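Local coordinates for twin-arginine translocation pathway signal protein (Burkholderia phytofirmans, PDB 2RJO) that probably serves as a periplasmic sugar-binding protein, holding beta-D-galactopyranose in the cleft between its two domains, at residues A[102-116]-A[274-288]. Sequence-based numbering, arbitrary orientation.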
loop_
_atom_site.group_PDB
_atom_site.type_symbol
_atom_site.label_atom_id
_atom_site.label_comp_id
_atom_site.label_asym_id
_atom_site.label_seq_id
_atom_site.Cartn_x
_atom_site.Cartn_y
_atom_site.Cartn_z
ATOM N N HIS A 102 -4.753 -15.975 9.785
ATOM C CA HIS A 102 -5.845 -15.129 10.276
ATOM C C HIS A 102 -5.588 -14.662 11.707
ATOM O O HIS A 102 -5.126 -15.435 12.558
ATOM C CB HIS A 102 -7.175 -15.893 10.255
ATOM C CG HIS A 102 -7.547 -16.435 8.915
ATOM N ND1 HIS A 102 -7.863 -15.621 7.840
ATOM C CD2 HIS A 102 -7.641 -17.704 8.454
ATOM C CE1 HIS A 102 -8.128 -16.365 6.790
ATOM N NE2 HIS A 102 -8.000 -17.639 7.132
ATOM N N PRO A 103 -5.884 -13.383 11.993
ATOM C CA PRO A 103 -5.666 -12.876 13.351
ATOM C C PRO A 103 -6.429 -13.645 14.434
ATOM O O PRO A 103 -5.920 -13.826 15.541
ATOM C CB PRO A 103 -6.095 -11.406 13.259
ATOM C CG PRO A 103 -6.957 -11.346 12.035
ATOM C CD PRO A 103 -6.286 -12.298 11.085
ATOM N N TRP A 104 -7.639 -14.099 14.117
ATOM C CA TRP A 104 -8.438 -14.837 15.097
ATOM C C TRP A 104 -7.831 -16.182 15.496
ATOM O O TRP A 104 -8.282 -16.812 16.456
ATOM C CB TRP A 104 -9.872 -15.015 14.595
ATOM C CG TRP A 104 -9.996 -15.492 13.178
ATOM C CD1 TRP A 104 -9.837 -16.763 12.725
ATOM C CD2 TRP A 104 -10.334 -14.697 12.036
ATOM N NE1 TRP A 104 -10.052 -16.814 11.366
ATOM C CE2 TRP A 104 -10.348 -15.551 10.918
ATOM C CE3 TRP A 104 -10.600 -13.333 11.843
ATOM C CZ2 TRP A 104 -10.653 -15.097 9.633
ATOM C CZ3 TRP A 104 -10.900 -12.884 10.563
ATOM C CH2 TRP A 104 -10.912 -13.759 9.476
ATOM N N ASP A 105 -6.810 -16.622 14.765
ATOM C CA ASP A 105 -6.125 -17.866 15.109
ATOM C C ASP A 105 -4.969 -17.535 16.069
ATOM O O ASP A 105 -4.296 -18.436 16.578
ATOM C CB ASP A 105 -5.581 -18.579 13.859
ATOM C CG ASP A 105 -6.688 -19.186 12.990
ATOM O OD1 ASP A 105 -7.682 -19.704 13.544
ATOM O OD2 ASP A 105 -6.557 -19.157 11.750
ATOM N N TYR A 106 -4.738 -16.246 16.305
ATOM C CA TYR A 106 -3.681 -15.833 17.227
ATOM C C TYR A 106 -4.188 -14.798 18.234
ATOM O O TYR A 106 -3.533 -13.772 18.441
ATOM C CB TYR A 106 -2.473 -15.240 16.480
ATOM C CG TYR A 106 -1.666 -16.210 15.636
ATOM C CD1 TYR A 106 -2.084 -16.563 14.356
ATOM C CD2 TYR A 106 -0.466 -16.735 16.101
ATOM C CE1 TYR A 106 -1.325 -17.411 13.553
ATOM C CE2 TYR A 106 0.309 -17.592 15.304
ATOM C CZ TYR A 106 -0.129 -17.921 14.028
ATOM O OH TYR A 106 0.632 -18.728 13.206
ATOM N N ASN A 107 -5.345 -15.049 18.852
ATOM C CA ASN A 107 -5.887 -14.109 19.845
ATOM C C ASN A 107 -5.002 -14.074 21.097
ATOM O O ASN A 107 -4.567 -15.119 21.587
ATOM C CB ASN A 107 -7.309 -14.500 20.264
ATOM C CG ASN A 107 -8.314 -14.397 19.124
ATOM O OD1 ASN A 107 -8.107 -13.659 18.161
ATOM N ND2 ASN A 107 -9.421 -15.129 19.240
ATOM N N PRO A 108 -4.728 -12.873 21.642
ATOM C CA PRO A 108 -5.149 -11.538 21.198
ATOM C C PRO A 108 -3.974 -10.768 20.567
ATOM O O PRO A 108 -4.129 -9.620 20.129
ATOM C CB PRO A 108 -5.584 -10.902 22.505
ATOM C CG PRO A 108 -4.422 -11.321 23.411
ATOM C CD PRO A 108 -4.164 -12.796 23.006
ATOM N N ASN A 109 -2.808 -11.413 20.525
ATOM C CA ASN A 109 -1.586 -10.806 20.003
ATOM C C ASN A 109 -1.646 -10.310 18.554
ATOM O O ASN A 109 -1.127 -9.246 18.244
ATOM C CB ASN A 109 -0.421 -11.784 20.182
ATOM C CG ASN A 109 -0.252 -12.229 21.633
ATOM O OD1 ASN A 109 0.438 -11.582 22.422
ATOM N ND2 ASN A 109 -0.906 -13.324 21.991
ATOM N N TYR A 110 -2.274 -11.073 17.672
ATOM C CA TYR A 110 -2.406 -10.665 16.280
ATOM C C TYR A 110 -3.701 -9.862 16.223
ATOM O O TYR A 110 -4.762 -10.411 15.955
ATOM C CB TYR A 110 -2.518 -11.892 15.378
ATOM C CG TYR A 110 -2.384 -11.613 13.901
ATOM C CD1 TYR A 110 -2.307 -10.310 13.407
ATOM C CD2 TYR A 110 -2.336 -12.664 12.993
ATOM C CE1 TYR A 110 -2.183 -10.068 12.043
ATOM C CE2 TYR A 110 -2.214 -12.438 11.642
ATOM C CZ TYR A 110 -2.138 -11.142 11.166
ATOM O OH TYR A 110 -2.011 -10.940 9.812
ATOM N N VAL A 111 -3.593 -8.563 16.481
ATOM C CA VAL A 111 -4.742 -7.666 16.512
ATOM C C VAL A 111 -5.555 -7.565 15.231
ATOM O O VAL A 111 -6.779 -7.722 15.252
ATOM C CB VAL A 111 -4.309 -6.256 16.917
ATOM C CG1 VAL A 111 -5.524 -5.344 16.985
ATOM C CG2 VAL A 111 -3.587 -6.307 18.250
ATOM N N ALA A 112 -4.897 -7.288 14.113
ATOM C CA ALA A 112 -5.646 -7.174 12.875
ATOM C C ALA A 112 -4.801 -7.080 11.615
ATOM O O ALA A 112 -3.608 -6.800 11.662
ATOM C CB ALA A 112 -6.593 -5.965 12.952
ATOM N N HIS A 113 -5.454 -7.344 10.491
ATOM C CA HIS A 113 -4.845 -7.256 9.176
ATOM C C HIS A 113 -5.678 -6.213 8.440
ATOM O O HIS A 113 -6.911 -6.275 8.446
ATOM C CB HIS A 113 -4.931 -8.593 8.437
ATOM C CG HIS A 113 -4.400 -8.539 7.039
ATOM N ND1 HIS A 113 -3.083 -8.246 6.755
ATOM C CD2 HIS A 113 -5.014 -8.697 5.843
ATOM C CE1 HIS A 113 -2.909 -8.224 5.447
ATOM N NE2 HIS A 113 -4.067 -8.493 4.870
ATOM N N LEU A 114 -5.013 -5.237 7.836
ATOM C CA LEU A 114 -5.718 -4.195 7.105
ATOM C C LEU A 114 -5.338 -4.268 5.637
ATOM O O LEU A 114 -4.197 -4.561 5.295
ATOM C CB LEU A 114 -5.351 -2.813 7.644
ATOM C CG LEU A 114 -5.586 -2.556 9.132
ATOM C CD1 LEU A 114 -5.227 -1.113 9.415
ATOM C CD2 LEU A 114 -7.033 -2.846 9.515
ATOM N N SER A 115 -6.296 -3.999 4.761
ATOM C CA SER A 115 -6.012 -4.049 3.345
ATOM C C SER A 115 -7.110 -3.355 2.565
ATOM O O SER A 115 -8.055 -2.822 3.140
ATOM C CB SER A 115 -5.890 -5.504 2.890
ATOM O OG SER A 115 -5.427 -5.587 1.554
ATOM N N TYR A 116 -6.962 -3.344 1.250
ATOM C CA TYR A 116 -7.947 -2.739 0.376
ATOM C C TYR A 116 -8.163 -3.727 -0.747
ATOM O O TYR A 116 -7.307 -4.583 -1.001
ATOM C CB TYR A 116 -7.431 -1.423 -0.192
ATOM C CG TYR A 116 -7.229 -0.345 0.829
ATOM C CD1 TYR A 116 -8.095 0.731 0.902
ATOM C CD2 TYR A 116 -6.144 -0.376 1.700
ATOM C CE1 TYR A 116 -7.888 1.762 1.814
ATOM C CE2 TYR A 116 -5.921 0.647 2.616
ATOM C CZ TYR A 116 -6.798 1.715 2.666
ATOM O OH TYR A 116 -6.583 2.747 3.553
ATOM N N LEU A 274 -10.969 -7.965 21.604
ATOM C CA LEU A 274 -10.643 -8.705 20.387
ATOM C C LEU A 274 -11.488 -9.936 20.104
ATOM O O LEU A 274 -12.025 -10.093 19.004
ATOM C CB LEU A 274 -9.170 -9.123 20.417
ATOM C CG LEU A 274 -8.228 -8.252 19.588
ATOM C CD1 LEU A 274 -8.519 -6.795 19.845
ATOM C CD2 LEU A 274 -6.788 -8.587 19.920
ATOM N N ALA A 275 -11.597 -10.813 21.096
ATOM C CA ALA A 275 -12.353 -12.054 20.953
ATOM C C ALA A 275 -13.798 -11.869 20.497
ATOM O O ALA A 275 -14.359 -12.764 19.870
ATOM C CB ALA A 275 -12.330 -12.825 22.266
ATOM N N THR A 276 -14.387 -10.714 20.792
ATOM C CA THR A 276 -15.780 -10.438 20.435
ATOM C C THR A 276 -15.984 -9.571 19.188
ATOM O O THR A 276 -17.118 -9.226 18.850
ATOM C CB THR A 276 -16.485 -9.730 21.595
ATOM O OG1 THR A 276 -15.798 -10.033 22.816
ATOM C CG2 THR A 276 -17.927 -10.201 21.709
ATOM N N LEU A 277 -14.905 -9.207 18.502
ATOM C CA LEU A 277 -15.031 -8.368 17.309
ATOM C C LEU A 277 -15.521 -9.122 16.081
ATOM O O LEU A 277 -15.220 -10.301 15.902
ATOM C CB LEU A 277 -13.685 -7.730 16.956
ATOM C CG LEU A 277 -13.169 -6.457 17.610
ATOM C CD1 LEU A 277 -13.175 -6.593 19.104
ATOM C CD2 LEU A 277 -11.759 -6.194 17.100
ATOM N N PRO A 278 -16.293 -8.450 15.217
ATOM C CA PRO A 278 -16.760 -9.150 14.020
ATOM C C PRO A 278 -15.505 -9.429 13.191
ATOM O O PRO A 278 -14.451 -8.813 13.422
ATOM C CB PRO A 278 -17.676 -8.125 13.350
ATOM C CG PRO A 278 -18.199 -7.326 14.511
ATOM C CD PRO A 278 -16.957 -7.139 15.360
ATOM N N LYS A 279 -15.609 -10.347 12.240
ATOM C CA LYS A 279 -14.470 -10.698 11.401
ATOM C C LYS A 279 -13.983 -9.496 10.580
ATOM O O LYS A 279 -12.777 -9.311 10.415
ATOM C CB LYS A 279 -14.849 -11.850 10.459
ATOM C CG LYS A 279 -15.596 -13.008 11.136
ATOM C CD LYS A 279 -14.671 -13.972 11.867
ATOM C CE LYS A 279 -13.920 -14.851 10.879
ATOM N NZ LYS A 279 -14.820 -15.743 10.072
ATOM N N ASP A 280 -14.912 -8.684 10.071
ATOM C CA ASP A 280 -14.534 -7.525 9.265
ATOM C C ASP A 280 -13.802 -6.433 10.038
ATOM O O ASP A 280 -13.408 -5.415 9.459
ATOM C CB ASP A 280 -15.748 -6.924 8.545
ATOM C CG ASP A 280 -16.908 -6.661 9.472
ATOM O OD1 ASP A 280 -17.463 -5.547 9.423
ATOM O OD2 ASP A 280 -17.273 -7.575 10.240
ATOM N N ARG A 281 -13.619 -6.644 11.338
ATOM C CA ARG A 281 -12.886 -5.697 12.170
ATOM C C ARG A 281 -11.542 -6.312 12.545
ATOM O O ARG A 281 -10.687 -5.659 13.139
ATOM C CB ARG A 281 -13.692 -5.330 13.415
ATOM C CG ARG A 281 -14.906 -4.498 13.052
ATOM C CD ARG A 281 -15.590 -3.919 14.250
ATOM N NE ARG A 281 -16.535 -2.888 13.842
ATOM C CZ ARG A 281 -17.199 -2.111 14.690
ATOM N NH1 ARG A 281 -17.027 -2.258 16.000
ATOM N NH2 ARG A 281 -17.998 -1.163 14.228
ATOM N N ARG A 282 -11.376 -7.574 12.164
ATOM C CA ARG A 282 -10.151 -8.338 12.399
ATOM C C ARG A 282 -9.337 -8.376 11.104
ATOM O O ARG A 282 -8.120 -8.216 11.124
ATOM C CB ARG A 282 -10.509 -9.753 12.853
ATOM C CG ARG A 282 -10.608 -9.896 14.363
ATOM C CD ARG A 282 -9.200 -9.869 14.959
ATOM N NE ARG A 282 -9.200 -10.293 16.345
ATOM C CZ ARG A 282 -8.212 -10.953 16.937
ATOM N NH1 ARG A 282 -7.120 -11.286 16.269
ATOM N NH2 ARG A 282 -8.311 -11.261 18.222
ATOM N N GLU A 283 -10.026 -8.607 9.991
ATOM C CA GLU A 283 -9.429 -8.624 8.655
ATOM C C GLU A 283 -10.335 -7.704 7.856
ATOM O O GLU A 283 -11.435 -8.094 7.463
ATOM C CB GLU A 283 -9.450 -10.024 8.048
ATOM C CG GLU A 283 -8.430 -10.973 8.635
ATOM C CD GLU A 283 -8.266 -12.235 7.808
ATOM O OE1 GLU A 283 -9.033 -12.416 6.839
ATOM O OE2 GLU A 283 -7.373 -13.051 8.130
ATOM N N SER A 284 -9.873 -6.481 7.618
ATOM C CA SER A 284 -10.686 -5.488 6.929
ATOM C C SER A 284 -10.191 -4.970 5.587
ATOM O O SER A 284 -8.991 -4.839 5.350
ATOM C CB SER A 284 -10.877 -4.278 7.853
ATOM O OG SER A 284 -10.993 -4.664 9.219
ATOM N N PHE A 285 -11.138 -4.691 4.700
ATOM C CA PHE A 285 -10.828 -4.060 3.422
ATOM C C PHE A 285 -11.259 -2.662 3.822
ATOM O O PHE A 285 -12.348 -2.501 4.366
ATOM C CB PHE A 285 -11.730 -4.565 2.292
ATOM C CG PHE A 285 -11.068 -5.557 1.391
ATOM C CD1 PHE A 285 -11.808 -6.233 0.427
ATOM C CD2 PHE A 285 -9.703 -5.825 1.502
ATOM C CE1 PHE A 285 -11.202 -7.166 -0.418
ATOM C CE2 PHE A 285 -9.088 -6.753 0.666
ATOM C CZ PHE A 285 -9.838 -7.424 -0.294
ATOM N N CYS A 286 -10.425 -1.657 3.592
ATOM C CA CYS A 286 -10.788 -0.306 3.995
ATOM C C CYS A 286 -11.264 0.528 2.817
ATOM O O CYS A 286 -11.086 0.152 1.658
ATOM C CB CYS A 286 -9.597 0.378 4.664
ATOM S SG CYS A 286 -8.852 -0.619 5.970
ATOM N N THR A 287 -11.889 1.653 3.119
ATOM C CA THR A 287 -12.386 2.535 2.077
ATOM C C THR A 287 -11.250 3.410 1.591
ATOM O O THR A 287 -10.509 3.962 2.397
ATOM C CB THR A 287 -13.515 3.440 2.603
ATOM O OG1 THR A 287 -14.629 2.627 2.993
ATOM C CG2 THR A 287 -13.966 4.421 1.526
ATOM N N ALA A 288 -11.102 3.523 0.275
ATOM C CA ALA A 288 -10.055 4.365 -0.297
ATOM C C ALA A 288 -10.736 5.431 -1.157
ATOM O O ALA A 288 -11.941 5.360 -1.378
ATOM C CB ALA A 288 -9.109 3.525 -1.130
HETATM O O HOH W 1 -8.495 5.058 3.441
#
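H113, L114 and S115 pair in parallel with E283, S284 and F285, joining strands 110-115 and 283-286 in the larger sheet of a periplasmic binding protein fold. Four backbone hydrogen bonds run along the seam: H113 N to R282 O, S284 N to H113 O, S115 N to S284 O and C286 N to S115 O, the last 2.7 Å long. Side chains of H113, S115, E283 and F285 lie on one face of the sheet; L114 and S284 lie on the other, where L114 also packs on helix 253-268.

Polar side chains tie the start of strand 283-286 and R282 just before it to the loop before strand 110-115. E283, extended beyond CG, reaches H102, whose ND1 gives OE2 a 2.6 Å hydrogen bond on the syn side, 31° out of the carboxylate plane; E283 OE1 is held by Y323 OH. R282 bends at chi2 (-74°), bringing its guanidinium among backbone carbonyls: NH1 lies 2.9 Å from P103 O, a setting that probably suits a buried positive charge.

Aromatic rings make contacts at both ends of the strand pair. W104 offers a broad indole face to K279, whose CE sits 3.4 Å from the centroid of the six-membered ring and whose NZ adds a cation-pi contact. H102 CB lies over the opposite face, toward its rim, while R282 CB meets the ring edge. Near the sugar site Y116 packs against W95 and W251, both pocket residues; the small C286 fits over its ring, with CB 3.9 Å from the centroid. One water bridges Y116 OH and T287 O, donating to T287 O at 2.5 Å.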